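Local coordinates for nitroalkane oxidase (Podospora anserina, PDB 3MKH), which catalyses the FAD-dependent oxidation of nitroalkanes to aldehydes or ketones, releasing nitrite and reducing molecular oxygen to hydrogen peroxide, at residues 167-172 with 228-233; 134-139 with 151-156; 222-227 with 243-248. All coordinates share one frame; numbering follows the deposited sequence.

Contact 1 of 3, residues 167-172 with 228-233; sequences EKMWAT and RHVATP. With FAD (flavin-adenine dinucleotide), chain E.
V230 divides its two methyls between neighbouring side chains of the other segment: CG1 lies 3.7 Å from CH2 of W170, and CG2 lies 3.7 Å from CE of M169. The split follows from its first torsion, which sets CG1 anti to the backbone N (chi1 -175°). The valine crosses both partners at about a right angle. T232 extends the patch, its CG2 meeting the indole edge near the ring plane, 4.1 Å from W170 CZ3. The M169 chain is fully extended, and its terminal methyl lies over one face of the indole, towards the rim. M169 CE also comes within 3.3 Å of R228 NH2, part of an obliquely approached guanidinium whose charge is paired with D380 of the second subunit.

Behind this apolar layer lies the flavin. The indole abuts the dimethylbenzene end of the isoalloxazine, with W170 CE3 3.5 Å from FAD C8M, while OG1 of T172 sits 2.8 Å from FAD N5. The backbone N of T172 adds a weak hydrogen bond to FAD O4. I376 of the second subunit also packs on W170, so this cofactor wall is built from two chains. Segment 167-172 runs off the end of strand 161-168, which is paired with strand 242-251, and A171 packs on strand 130-133; segment 228-233 leaves strand 224-228 and passes alongside the second subunit.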
loop_
_atom_site.group_PDB
_atom_site.type_symbol
_atom_site.label_atom_id
_atom_site.label_comp_id
_atom_site.label_asym_id
_atom_site.label_seq_id
_atom_site.Cartn_x
_atom_site.Cartn_y
_atom_site.Cartn_z
ATOM N N GLU A 167 -10.997 -28.109 -25.369
ATOM C CA GLU A 167 -10.970 -26.695 -25.660
ATOM C C GLU A 167 -9.872 -26.002 -24.879
ATOM O O GLU A 167 -9.633 -26.303 -23.712
ATOM C CB GLU A 167 -12.327 -26.062 -25.347
ATOM C CG GLU A 167 -13.415 -26.622 -26.217
ATOM C CD GLU A 167 -14.777 -25.997 -25.979
ATOM O OE1 GLU A 167 -14.905 -25.090 -25.120
ATOM O OE2 GLU A 167 -15.720 -26.431 -26.672
ATOM N N LYS A 168 -9.202 -25.066 -25.537
ATOM C CA LYS A 168 -8.134 -24.316 -24.912
ATOM C C LYS A 168 -8.445 -22.848 -25.121
ATOM O O LYS A 168 -9.174 -22.495 -26.036
ATOM C CB LYS A 168 -6.797 -24.675 -25.578
ATOM C CG LYS A 168 -6.334 -26.113 -25.288
ATOM C CD LYS A 168 -5.985 -26.287 -23.808
ATOM C CE LYS A 168 -5.231 -27.621 -23.526
ATOM N NZ LYS A 168 -5.020 -27.756 -22.038
ATOM N N MET A 169 -7.899 -21.989 -24.272
ATOM C CA MET A 169 -8.124 -20.558 -24.428
ATOM C C MET A 169 -6.904 -19.842 -23.884
ATOM O O MET A 169 -6.237 -20.366 -22.987
ATOM C CB MET A 169 -9.383 -20.144 -23.653
ATOM C CG MET A 169 -9.803 -18.677 -23.835
ATOM S SD MET A 169 -11.401 -18.378 -23.020
ATOM C CE MET A 169 -11.560 -16.594 -23.182
ATOM N N TRP A 170 -6.601 -18.682 -24.465
ATOM C CA TRP A 170 -5.511 -17.804 -24.042
ATOM C C TRP A 170 -4.124 -18.245 -24.525
ATOM O O TRP A 170 -3.137 -17.573 -24.249
ATOM C CB TRP A 170 -5.475 -17.624 -22.518
ATOM C CG TRP A 170 -6.726 -17.010 -21.899
ATOM C CD1 TRP A 170 -7.639 -17.648 -21.104
ATOM C CD2 TRP A 170 -7.165 -15.650 -22.001
ATOM N NE1 TRP A 170 -8.633 -16.775 -20.731
ATOM C CE2 TRP A 170 -8.360 -15.540 -21.256
ATOM C CE3 TRP A 170 -6.672 -14.515 -22.657
ATOM C CZ2 TRP A 170 -9.068 -14.345 -21.150
ATOM C CZ3 TRP A 170 -7.381 -13.324 -22.549
ATOM C CH2 TRP A 170 -8.563 -13.249 -21.797
ATOM N N ALA A 171 -4.040 -19.370 -25.225
ATOM C CA ALA A 171 -2.731 -19.904 -25.587
ATOM C C ALA A 171 -2.166 -19.172 -26.792
ATOM O O ALA A 171 -2.533 -19.420 -27.949
ATOM C CB ALA A 171 -2.794 -21.398 -25.820
ATOM N N THR A 172 -1.266 -18.252 -26.499
ATOM C CA THR A 172 -0.768 -17.327 -27.495
ATOM C C THR A 172 -0.190 -18.044 -28.718
ATOM O O THR A 172 0.642 -18.939 -28.580
ATOM C CB THR A 172 0.293 -16.410 -26.864
ATOM O OG1 THR A 172 -0.276 -15.745 -25.728
ATOM C CG2 THR A 172 0.779 -15.395 -27.862
ATOM N N ARG A 228 -13.822 -18.416 -30.627
ATOM C CA ARG A 228 -13.997 -16.986 -30.391
ATOM C C ARG A 228 -12.660 -16.297 -30.281
ATOM O O ARG A 228 -11.775 -16.752 -29.535
ATOM C CB ARG A 228 -14.825 -16.724 -29.121
ATOM C CG ARG A 228 -14.915 -15.250 -28.752
ATOM C CD ARG A 228 -15.878 -14.996 -27.591
ATOM N NE ARG A 228 -15.376 -15.466 -26.298
ATOM C CZ ARG A 228 -14.789 -14.686 -25.391
ATOM N NH1 ARG A 228 -14.604 -13.397 -25.636
ATOM N NH2 ARG A 228 -14.376 -15.197 -24.237
ATOM N N HIS A 229 -12.506 -15.213 -31.041
ATOM C CA HIS A 229 -11.360 -14.328 -30.874
ATOM C C HIS A 229 -11.632 -13.460 -29.653
ATOM O O HIS A 229 -12.715 -12.885 -29.526
ATOM C CB HIS A 229 -11.157 -13.433 -32.107
ATOM C CG HIS A 229 -10.749 -14.181 -33.343
ATOM N ND1 HIS A 229 -9.458 -14.620 -33.557
ATOM C CD2 HIS A 229 -11.460 -14.553 -34.436
ATOM C CE1 HIS A 229 -9.395 -15.241 -34.723
ATOM N NE2 HIS A 229 -10.600 -15.219 -35.276
ATOM N N VAL A 230 -10.638 -13.344 -28.776
ATOM C CA VAL A 230 -10.788 -12.616 -27.518
ATOM C C VAL A 230 -10.190 -11.218 -27.652
ATOM O O VAL A 230 -8.996 -11.063 -27.923
ATOM C CB VAL A 230 -10.068 -13.361 -26.357
ATOM C CG1 VAL A 230 -10.331 -12.669 -25.013
ATOM C CG2 VAL A 230 -10.505 -14.833 -26.305
ATOM N N ALA A 231 -11.026 -10.206 -27.464
ATOM C CA ALA A 231 -10.591 -8.814 -27.494
ATOM C C ALA A 231 -10.049 -8.435 -26.107
ATOM O O ALA A 231 -10.663 -8.741 -25.083
ATOM C CB ALA A 231 -11.762 -7.906 -27.893
ATOM N N THR A 232 -8.899 -7.767 -26.086
ATOM C CA THR A 232 -8.174 -7.482 -24.848
ATOM C C THR A 232 -7.815 -5.984 -24.826
ATOM O O THR A 232 -7.673 -5.373 -25.882
ATOM C CB THR A 232 -6.873 -8.387 -24.740
ATOM O OG1 THR A 232 -6.004 -8.133 -25.851
ATOM C CG2 THR A 232 -7.231 -9.879 -24.765
ATOM N N PRO A 233 -7.686 -5.375 -23.627
ATOM C CA PRO A 233 -7.440 -3.922 -23.576
ATOM C C PRO A 233 -6.018 -3.496 -23.961
ATOM O O PRO A 233 -5.814 -2.334 -24.312
ATOM C CB PRO A 233 -7.719 -3.574 -22.107
ATOM C CG PRO A 233 -7.425 -4.817 -21.378
ATOM C CD PRO A 233 -7.871 -5.946 -22.280
HETATM P PA FAD E . -7.487 -19.336 -13.277
HETATM O O1A FAD E . -7.673 -20.779 -13.140
HETATM O O2A FAD E . -8.180 -18.627 -14.354
HETATM O O5B FAD E . -7.864 -18.648 -11.875
HETATM C C5B FAD E . -8.524 -17.385 -11.830
HETATM C C4B FAD E . -8.518 -16.756 -10.423
HETATM O O4B FAD E . -9.260 -17.599 -9.531
HETATM C C3B FAD E . -7.108 -16.686 -9.842
HETATM O O3B FAD E . -6.500 -15.442 -10.193
HETATM C C2B FAD E . -7.371 -16.724 -8.348
HETATM O O2B FAD E . -7.646 -15.413 -7.865
HETATM C C1B FAD E . -8.621 -17.596 -8.230
HETATM N N9A FAD E . -8.202 -18.977 -7.862
HETATM C C8A FAD E . -8.394 -20.075 -8.587
HETATM N N7A FAD E . -7.884 -21.125 -7.956
HETATM C C5A FAD E . -7.363 -20.694 -6.815
HETATM C C6A FAD E . -6.712 -21.318 -5.760
HETATM N N6A FAD E . -6.499 -22.627 -5.776
HETATM N N1A FAD E . -6.304 -20.579 -4.723
HETATM C C2A FAD E . -6.513 -19.275 -4.698
HETATM N N3A FAD E . -7.131 -18.650 -5.686
HETATM C C4A FAD E . -7.564 -19.328 -6.753
HETATM N N1 FAD E . -1.856 -19.538 -21.591
HETATM C C2 FAD E . -1.155 -20.563 -22.212
HETATM O O2 FAD E . -1.445 -21.726 -21.968
HETATM N N3 FAD E . -0.125 -20.269 -23.099
HETATM C C4 FAD E . 0.208 -18.946 -23.382
HETATM O O4 FAD E . 1.116 -18.698 -24.172
HETATM C C4X FAD E . -0.495 -17.921 -22.762
HETATM N N5 FAD E . -0.185 -16.583 -23.018
HETATM C C5X FAD E . -1.106 -15.591 -22.666
HETATM C C6 FAD E . -1.008 -14.306 -23.191
HETATM C C7 FAD E . -1.936 -13.334 -22.836
HETATM C C7M FAD E . -1.842 -11.922 -23.408
HETATM C C8 FAD E . -2.959 -13.649 -21.952
HETATM C C8M FAD E . -3.986 -12.589 -21.554
HETATM C C9 FAD E . -3.049 -14.929 -21.424
HETATM C C9A FAD E . -2.127 -15.900 -21.782
HETATM N N10 FAD E . -2.221 -17.188 -21.257
HETATM C C10 FAD E . -1.522 -18.220 -21.871
HETATM C "C1'" FAD E . -3.039 -17.466 -20.052
HETATM C "C2'" FAD E . -2.233 -17.219 -18.776
HETATM O "O2'" FAD E . -1.132 -18.119 -18.714
HETATM C "C3'" FAD E . -3.080 -17.341 -17.498
HETATM O "O3'" FAD E . -2.300 -16.885 -16.402
HETATM C "C4'" FAD E . -3.541 -18.774 -17.195
HETATM O "O4'" FAD E . -4.683 -19.100 -17.976
HETATM C "C5'" FAD E . -3.902 -18.915 -15.711
HETATM O "O5'" FAD E . -4.860 -17.933 -15.312
HETATM P P FAD E . -5.183 -17.685 -13.772
HETATM O O1P FAD E . -3.911 -17.623 -13.042
HETATM O O2P FAD E . -6.116 -16.564 -13.658
HETATM O O3P FAD E . -5.904 -19.072 -13.372
#

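Contact 2 of 3, residues 134-139 with 151-156; sequences FSEPGG and FQTTAR. With FAD (flavin-adenine dinucleotide), chain E; SO4 (sulfate ion), chain G.
OE2 of E136 is gripped by both donors of T153, OG1 and the backbone N, each 3.0 Å away. They reach it from the same face, well above the carboxylate plane (43° and 35° out of it), and K168 adds a salt bridge that probably helps to keep the acid ionised. The other oxygen, E136 OE1, takes the backbone N-H of Q152 on its syn side in a nearly straight bond (170°), N to OE1 2.8 Å. An alanine in place of E136 would probably leave the N-H groups of Q152 and T153, the T153 hydroxyl and the charge of K168 without this acceptor.

Beside the carboxylate, F151 points its edge at the face of F134 in a T-shaped pair, centroids 5.4 Å apart. F151 CD1 also lies 3.6 Å from E136 OE2, so the same ring edge borders both the aromatic and the acid.

On the far side of this framework, the N-H groups of F134 and S135 both bond to FAD O2, that of S135 at 2.8 Å. S135 OG donates to FAD N1 and accepts from the ribityl O4'. E136 to G139 then form a type I turn, bringing G139 beside the pyrophosphate: the flavin-binding loop of the acyl-CoA dehydrogenase β-domain.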
loop_
_atom_site.group_PDB
_atom_site.type_symbol
_atom_site.label_atom_id
_atom_site.label_comp_id
_atom_site.label_asym_id
_atom_site.label_seq_id
_atom_site.Cartn_x
_atom_site.Cartn_y
_atom_site.Cartn_z
ATOM N N PHE A 134 -1.734 -24.590 -22.775
ATOM C CA PHE A 134 -1.968 -25.023 -21.410
ATOM C C PHE A 134 -3.359 -24.587 -20.955
ATOM O O PHE A 134 -4.169 -25.408 -20.513
ATOM C CB PHE A 134 -0.912 -24.364 -20.522
ATOM C CG PHE A 134 -0.943 -24.807 -19.082
ATOM C CD1 PHE A 134 -1.726 -24.142 -18.156
ATOM C CD2 PHE A 134 -0.154 -25.860 -18.644
ATOM C CE1 PHE A 134 -1.742 -24.540 -16.822
ATOM C CE2 PHE A 134 -0.166 -26.255 -17.316
ATOM C CZ PHE A 134 -0.959 -25.600 -16.410
ATOM N N SER A 135 -3.625 -23.285 -21.063
ATOM C CA SER A 135 -4.823 -22.690 -20.480
ATOM C C SER A 135 -6.131 -23.109 -21.149
ATOM O O SER A 135 -6.160 -23.456 -22.336
ATOM C CB SER A 135 -4.709 -21.162 -20.466
ATOM O OG SER A 135 -3.605 -20.751 -19.676
ATOM N N GLU A 136 -7.210 -23.033 -20.374
ATOM C CA GLU A 136 -8.524 -23.535 -20.767
ATOM C C GLU A 136 -9.612 -22.557 -20.302
ATOM O O GLU A 136 -9.439 -21.853 -19.303
ATOM C CB GLU A 136 -8.763 -24.930 -20.154
ATOM C CG GLU A 136 -7.823 -25.991 -20.692
ATOM C CD GLU A 136 -8.104 -27.406 -20.174
ATOM O OE1 GLU A 136 -8.826 -27.582 -19.164
ATOM O OE2 GLU A 136 -7.568 -28.347 -20.784
ATOM N N PRO A 137 -10.747 -22.515 -21.022
ATOM C CA PRO A 137 -11.806 -21.543 -20.713
ATOM C C PRO A 137 -12.293 -21.612 -19.260
ATOM O O PRO A 137 -12.589 -20.569 -18.648
ATOM C CB PRO A 137 -12.962 -21.951 -21.635
ATOM C CG PRO A 137 -12.438 -22.973 -22.542
ATOM C CD PRO A 137 -11.138 -23.479 -22.064
ATOM N N GLY A 138 -12.387 -22.824 -18.719
ATOM C CA GLY A 138 -12.877 -23.019 -17.360
ATOM C C GLY A 138 -11.859 -22.754 -16.258
ATOM O O GLY A 138 -12.178 -22.868 -15.068
ATOM N N GLY A 139 -10.633 -22.412 -16.641
ATOM C CA GLY A 139 -9.565 -22.177 -15.669
ATOM C C GLY A 139 -8.607 -23.353 -15.526
ATOM O O GLY A 139 -8.956 -24.501 -15.836
ATOM N N PHE A 151 -7.774 -31.202 -16.049
ATOM C CA PHE A 151 -7.814 -30.621 -17.395
ATOM C C PHE A 151 -9.033 -31.099 -18.181
ATOM O O PHE A 151 -9.387 -32.267 -18.131
ATOM C CB PHE A 151 -6.563 -31.007 -18.189
ATOM C CG PHE A 151 -5.336 -30.222 -17.825
ATOM C CD1 PHE A 151 -5.247 -28.867 -18.127
ATOM C CD2 PHE A 151 -4.260 -30.848 -17.206
ATOM C CE1 PHE A 151 -4.105 -28.152 -17.794
ATOM C CE2 PHE A 151 -3.128 -30.157 -16.885
ATOM C CZ PHE A 151 -3.044 -28.797 -17.174
ATOM N N GLN A 152 -9.664 -30.199 -18.919
ATOM C CA GLN A 152 -10.774 -30.590 -19.766
ATOM C C GLN A 152 -10.235 -31.238 -21.027
ATOM O O GLN A 152 -10.914 -32.041 -21.654
ATOM C CB GLN A 152 -11.649 -29.383 -20.118
ATOM C CG GLN A 152 -12.923 -29.724 -20.924
ATOM C CD GLN A 152 -12.728 -29.709 -22.450
ATOM O OE1 GLN A 152 -11.855 -29.017 -22.974
ATOM N NE2 GLN A 152 -13.568 -30.464 -23.166
ATOM N N THR A 153 -9.013 -30.883 -21.411
ATOM C CA THR A 153 -8.416 -31.445 -22.612
ATOM C C THR A 153 -7.812 -32.816 -22.280
ATOM O O THR A 153 -7.006 -32.953 -21.355
ATOM C CB THR A 153 -7.341 -30.508 -23.223
ATOM O OG1 THR A 153 -7.947 -29.259 -23.600
ATOM C CG2 THR A 153 -6.703 -31.142 -24.455
ATOM N N THR A 154 -8.213 -33.826 -23.038
ATOM C CA THR A 154 -7.807 -35.194 -22.748
ATOM C C THR A 154 -7.128 -35.818 -23.937
ATOM O O THR A 154 -7.282 -35.358 -25.071
ATOM C CB THR A 154 -9.017 -36.086 -22.409
ATOM O OG1 THR A 154 -9.920 -36.081 -23.516
ATOM C CG2 THR A 154 -9.733 -35.585 -21.182
ATOM N N ALA A 155 -6.367 -36.874 -23.662
ATOM C CA ALA A 155 -5.741 -37.671 -24.694
ATOM C C ALA A 155 -5.939 -39.149 -24.339
ATOM O O ALA A 155 -5.910 -39.515 -23.169
ATOM C CB ALA A 155 -4.258 -37.322 -24.825
ATOM N N ARG A 156 -6.185 -39.975 -25.352
ATOM C CA ARG A 156 -6.379 -41.414 -25.172
ATOM C C ARG A 156 -5.613 -42.165 -26.249
ATOM O O ARG A 156 -5.688 -41.813 -27.432
ATOM C CB ARG A 156 -7.863 -41.770 -25.290
ATOM C CG ARG A 156 -8.739 -41.196 -24.202
ATOM C CD ARG A 156 -10.213 -41.325 -24.573
ATOM N NE ARG A 156 -11.090 -40.654 -23.612
ATOM C CZ ARG A 156 -11.346 -39.345 -23.614
ATOM N NH1 ARG A 156 -10.794 -38.549 -24.527
ATOM N NH2 ARG A 156 -12.152 -38.826 -22.701
HETATM P PA FAD E . -7.487 -19.336 -13.277
HETATM O O1A FAD E . -7.673 -20.779 -13.140
HETATM O O2A FAD E . -8.180 -18.627 -14.354
HETATM O O5B FAD E . -7.864 -18.648 -11.875
HETATM C C5B FAD E . -8.524 -17.385 -11.830
HETATM C C4B FAD E . -8.518 -16.756 -10.423
HETATM O O4B FAD E . -9.260 -17.599 -9.531
HETATM C C3B FAD E . -7.108 -16.686 -9.842
HETATM O O3B FAD E . -6.500 -15.442 -10.193
HETATM C C2B FAD E . -7.371 -16.724 -8.348
HETATM O O2B FAD E . -7.646 -15.413 -7.865
HETATM C C1B FAD E . -8.621 -17.596 -8.230
HETATM N N9A FAD E . -8.202 -18.977 -7.862
HETATM C C8A FAD E . -8.394 -20.075 -8.587
HETATM N N7A FAD E . -7.884 -21.125 -7.956
HETATM C C5A FAD E . -7.363 -20.694 -6.815
HETATM C C6A FAD E . -6.712 -21.318 -5.760
HETATM N N6A FAD E . -6.499 -22.627 -5.776
HETATM N N1A FAD E . -6.304 -20.579 -4.723
HETATM C C2A FAD E . -6.513 -19.275 -4.698
HETATM N N3A FAD E . -7.131 -18.650 -5.686
HETATM C C4A FAD E . -7.564 -19.328 -6.753
HETATM N N1 FAD E . -1.856 -19.538 -21.591
HETATM C C2 FAD E . -1.155 -20.563 -22.212
HETATM O O2 FAD E . -1.445 -21.726 -21.968
HETATM N N3 FAD E . -0.125 -20.269 -23.099
HETATM C C4 FAD E . 0.208 -18.946 -23.382
HETATM O O4 FAD E . 1.116 -18.698 -24.172
HETATM C C4X FAD E . -0.495 -17.921 -22.762
HETATM N N5 FAD E . -0.185 -16.583 -23.018
HETATM C C5X FAD E . -1.106 -15.591 -22.666
HETATM C C6 FAD E . -1.008 -14.306 -23.191
HETATM C C7 FAD E . -1.936 -13.334 -22.836
HETATM C C7M FAD E . -1.842 -11.922 -23.408
HETATM C C8 FAD E . -2.959 -13.649 -21.952
HETATM C C8M FAD E . -3.986 -12.589 -21.554
HETATM C C9 FAD E . -3.049 -14.929 -21.424
HETATM C C9A FAD E . -2.127 -15.900 -21.782
HETATM N N10 FAD E . -2.221 -17.188 -21.257
HETATM C C10 FAD E . -1.522 -18.220 -21.871
HETATM C "C1'" FAD E . -3.039 -17.466 -20.052
HETATM C "C2'" FAD E . -2.233 -17.219 -18.776
HETATM O "O2'" FAD E . -1.132 -18.119 -18.714
HETATM C "C3'" FAD E . -3.080 -17.341 -17.498
HETATM O "O3'" FAD E . -2.300 -16.885 -16.402
HETATM C "C4'" FAD E . -3.541 -18.774 -17.195
HETATM O "O4'" FAD E . -4.683 -19.100 -17.976
HETATM C "C5'" FAD E . -3.902 -18.915 -15.711
HETATM O "O5'" FAD E . -4.860 -17.933 -15.312
HETATM P P FAD E . -5.183 -17.685 -13.772
HETATM O O1P FAD E . -3.911 -17.623 -13.042
HETATM O O2P FAD E . -6.116 -16.564 -13.658
HETATM O O3P FAD E . -5.904 -19.072 -13.372
HETATM S S SO4 G . -13.126 -38.522 -19.131
HETATM O O1 SO4 G . -14.530 -38.149 -18.959
HETATM O O2 SO4 G . -12.530 -37.660 -20.150
HETATM O O3 SO4 G . -12.432 -38.335 -17.859
HETATM O O4 SO4 G . -13.043 -39.918 -19.571
#

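Contact 3 of 3, residues 222-227 with 243-248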
loop_
_atom_site.group_PDB
_atom_site.type_symbol
_atom_site.label_atom_id
_atom_site.label_comp_id
_atom_site.label_asym_id
_atom_site.label_seq_id
_atom_site.Cartn_x
_atom_site.Cartn_y
_atom_site.Cartn_z
ATOM N N GLY A 222 -12.652 -29.709 -39.343
ATOM C CA GLY A 222 -13.268 -29.859 -38.041
ATOM C C GLY A 222 -12.323 -30.275 -36.928
ATOM O O GLY A 222 -12.702 -30.253 -35.759
ATOM N N SER A 223 -11.094 -30.647 -37.271
ATOM C CA SER A 223 -10.139 -31.087 -36.253
ATOM C C SER A 223 -9.608 -29.918 -35.395
ATOM O O SER A 223 -9.262 -30.104 -34.224
ATOM C CB SER A 223 -8.973 -31.859 -36.891
ATOM O OG SER A 223 -8.047 -30.971 -37.508
ATOM N N PHE A 224 -9.523 -28.729 -35.988
ATOM C CA PHE A 224 -9.156 -27.522 -35.243
ATOM C C PHE A 224 -10.129 -26.410 -35.594
ATOM O O PHE A 224 -10.434 -26.194 -36.768
ATOM C CB PHE A 224 -7.716 -27.088 -35.551
ATOM C CG PHE A 224 -7.257 -25.879 -34.757
ATOM C CD1 PHE A 224 -7.352 -24.606 -35.294
ATOM C CD2 PHE A 224 -6.738 -26.024 -33.477
ATOM C CE1 PHE A 224 -6.938 -23.477 -34.561
ATOM C CE2 PHE A 224 -6.310 -24.910 -32.741
ATOM C CZ PHE A 224 -6.418 -23.635 -33.291
ATOM N N GLU A 225 -10.616 -25.698 -34.587
ATOM C CA GLU A 225 -11.534 -24.587 -34.845
ATOM C C GLU A 225 -11.329 -23.452 -33.859
ATOM O O GLU A 225 -11.202 -23.686 -32.658
ATOM C CB GLU A 225 -12.994 -25.059 -34.788
ATOM C CG GLU A 225 -14.005 -24.004 -35.293
ATOM C CD GLU A 225 -15.460 -24.394 -35.045
ATOM O OE1 GLU A 225 -15.719 -25.590 -34.781
ATOM O OE2 GLU A 225 -16.345 -23.505 -35.107
ATOM N N VAL A 226 -11.272 -22.228 -34.368
ATOM C CA VAL A 226 -11.339 -21.053 -33.514
ATOM C C VAL A 226 -12.806 -20.792 -33.164
ATOM O O VAL A 226 -13.635 -20.575 -34.045
ATOM C CB VAL A 226 -10.720 -19.822 -34.191
ATOM C CG1 VAL A 226 -10.962 -18.560 -33.344
ATOM C CG2 VAL A 226 -9.218 -20.056 -34.426
ATOM N N LEU A 227 -13.128 -20.837 -31.875
ATOM C CA LEU A 227 -14.500 -20.615 -31.432
ATOM C C LEU A 227 -14.774 -19.128 -31.235
ATOM O O LEU A 227 -15.838 -18.646 -31.598
ATOM C CB LEU A 227 -14.787 -21.367 -30.130
ATOM C CG LEU A 227 -14.645 -22.898 -30.176
ATOM C CD1 LEU A 227 -14.990 -23.490 -28.821
ATOM C CD2 LEU A 227 -15.546 -23.478 -31.271
ATOM N N VAL A 243 -10.331 -22.000 -28.559
ATOM C CA VAL A 243 -10.238 -22.924 -29.700
ATOM C C VAL A 243 -10.688 -24.313 -29.291
ATOM O O VAL A 243 -10.834 -24.594 -28.100
ATOM C CB VAL A 243 -8.798 -23.036 -30.246
ATOM C CG1 VAL A 243 -8.278 -21.680 -30.652
ATOM C CG2 VAL A 243 -7.857 -23.692 -29.187
ATOM N N ARG A 244 -10.907 -25.184 -30.273
ATOM C CA ARG A 244 -11.285 -26.576 -29.995
ATOM C C ARG A 244 -10.500 -27.564 -30.867
ATOM O O ARG A 244 -10.422 -27.421 -32.091
ATOM C CB ARG A 244 -12.798 -26.799 -30.169
ATOM C CG ARG A 244 -13.252 -28.225 -29.837
ATOM C CD ARG A 244 -14.748 -28.455 -30.146
ATOM N NE ARG A 244 -15.632 -27.661 -29.293
ATOM C CZ ARG A 244 -16.690 -26.985 -29.733
ATOM N NH1 ARG A 244 -17.006 -26.994 -31.022
ATOM N NH2 ARG A 244 -17.431 -26.289 -28.882
ATOM N N TYR A 245 -9.887 -28.541 -30.209
ATOM C CA TYR A 245 -9.278 -29.690 -30.869
ATOM C C TYR A 245 -10.298 -30.829 -30.841
ATOM O O TYR A 245 -10.758 -31.217 -29.768
ATOM C CB TYR A 245 -8.017 -30.122 -30.110
ATOM C CG TYR A 245 -6.929 -29.070 -30.122
ATOM C CD1 TYR A 245 -6.815 -28.148 -29.097
ATOM C CD2 TYR A 245 -6.025 -28.996 -31.171
ATOM C CE1 TYR A 245 -5.817 -27.169 -29.119
ATOM C CE2 TYR A 245 -5.033 -28.026 -31.201
ATOM C CZ TYR A 245 -4.931 -27.123 -30.172
ATOM O OH TYR A 245 -3.946 -26.159 -30.218
ATOM N N THR A 246 -10.658 -31.359 -32.004
ATOM C CA THR A 246 -11.605 -32.475 -32.053
ATOM C C THR A 246 -11.029 -33.704 -32.737
ATOM O O THR A 246 -10.650 -33.648 -33.900
ATOM C CB THR A 246 -12.892 -32.089 -32.786
ATOM O OG1 THR A 246 -13.469 -30.956 -32.141
ATOM C CG2 THR A 246 -13.893 -33.252 -32.750
ATOM N N ASN A 247 -11.002 -34.815 -32.006
ATOM C CA ASN A 247 -10.417 -36.068 -32.485
ATOM C C ASN A 247 -9.142 -35.892 -33.299
ATOM O O ASN A 247 -9.021 -36.396 -34.420
ATOM C CB ASN A 247 -11.454 -36.901 -33.240
ATOM C CG ASN A 247 -12.517 -37.473 -32.314
ATOM O OD1 ASN A 247 -13.696 -37.543 -32.672
ATOM N ND2 ASN A 247 -12.109 -37.870 -31.110
ATOM N N VAL A 248 -8.185 -35.179 -32.713
ATOM C CA VAL A 248 -6.905 -34.963 -33.351
ATOM C C VAL A 248 -6.003 -36.151 -33.059
ATOM O O VAL A 248 -5.575 -36.349 -31.922
ATOM C CB VAL A 248 -6.231 -33.681 -32.828
ATOM C CG1 VAL A 248 -4.815 -33.555 -33.409
ATOM C CG2 VAL A 248 -7.075 -32.454 -33.171
HETATM O O HOH W 1 -12.352 -28.671 -33.491
HETATM O O HOH W 2 -14.981 -27.606 -33.490
#
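E225 and R244 form a hydrogen-bonded pair of the antiparallel strands 224-227 and 243-246, R244 N to E225 O at 2.8 Å and E225 N to R244 O at 3.0 Å. Beyond it, T246 N donates to S223 O. The two strands run 156° apart in direction, their axes 4.7 Å apart at the closest.

Apolar contacts occupy the face that carries F224, V226, V243 and Y245. F224 directs its edge at the face of Y245 in an offset edge-to-face pair, planes at 64°, with F224 CD2 3.5 Å from Y245 CE2. With CG anti to the backbone N (chi1 -177°), the phenyl ring also reaches the valine, F224 CZ lying 3.8 Å from V243 CG1.

E225 and R244 point to the other face. L227 covers one face of the guanidinium, its CD1 3.7 Å from R244 NH2. E225 OE1 stays 4.2 Å from R244 NH1, too far for a salt bridge, and a water between them donates to the acid and accepts from the arginine. A second water donates to the carbonyls of G222 and R244 and also bonds to T246 OG1, tying the start of 222-227 to 243-248.

Backbone hydrogen bonds thus hold the pair; one face adds aromatic and aliphatic packing, while on the other the arginine's salt bridge goes to E167 on the neighbouring strand and E225, which is exposed, meets R244 through water, consistent with a solvent-facing side.

In the fold
All three contacts reach one mixed β-sheet, contact 1 through the loops that leave its strands, and lie on the same side of the chain's centre, their centres 13 to 14 Å apart. Strand 161-168 is the hub: it pairs with strand 154-158 of contact 2 and with strand 242-251 of contact 3, and its end supplies contact 1. K168 and E167 carry the direct links, towards E136 and Q152 on one side and V243 and R244 on the other; contacts 2 and 3 do not touch, their nearest atoms being about 6 Å apart. Along the chain contact 2 closes first, while contacts 1 and 3 interleave. Contacts 1 and 2 both touch FAD and the second subunit, whereas no other chain touches contact 3.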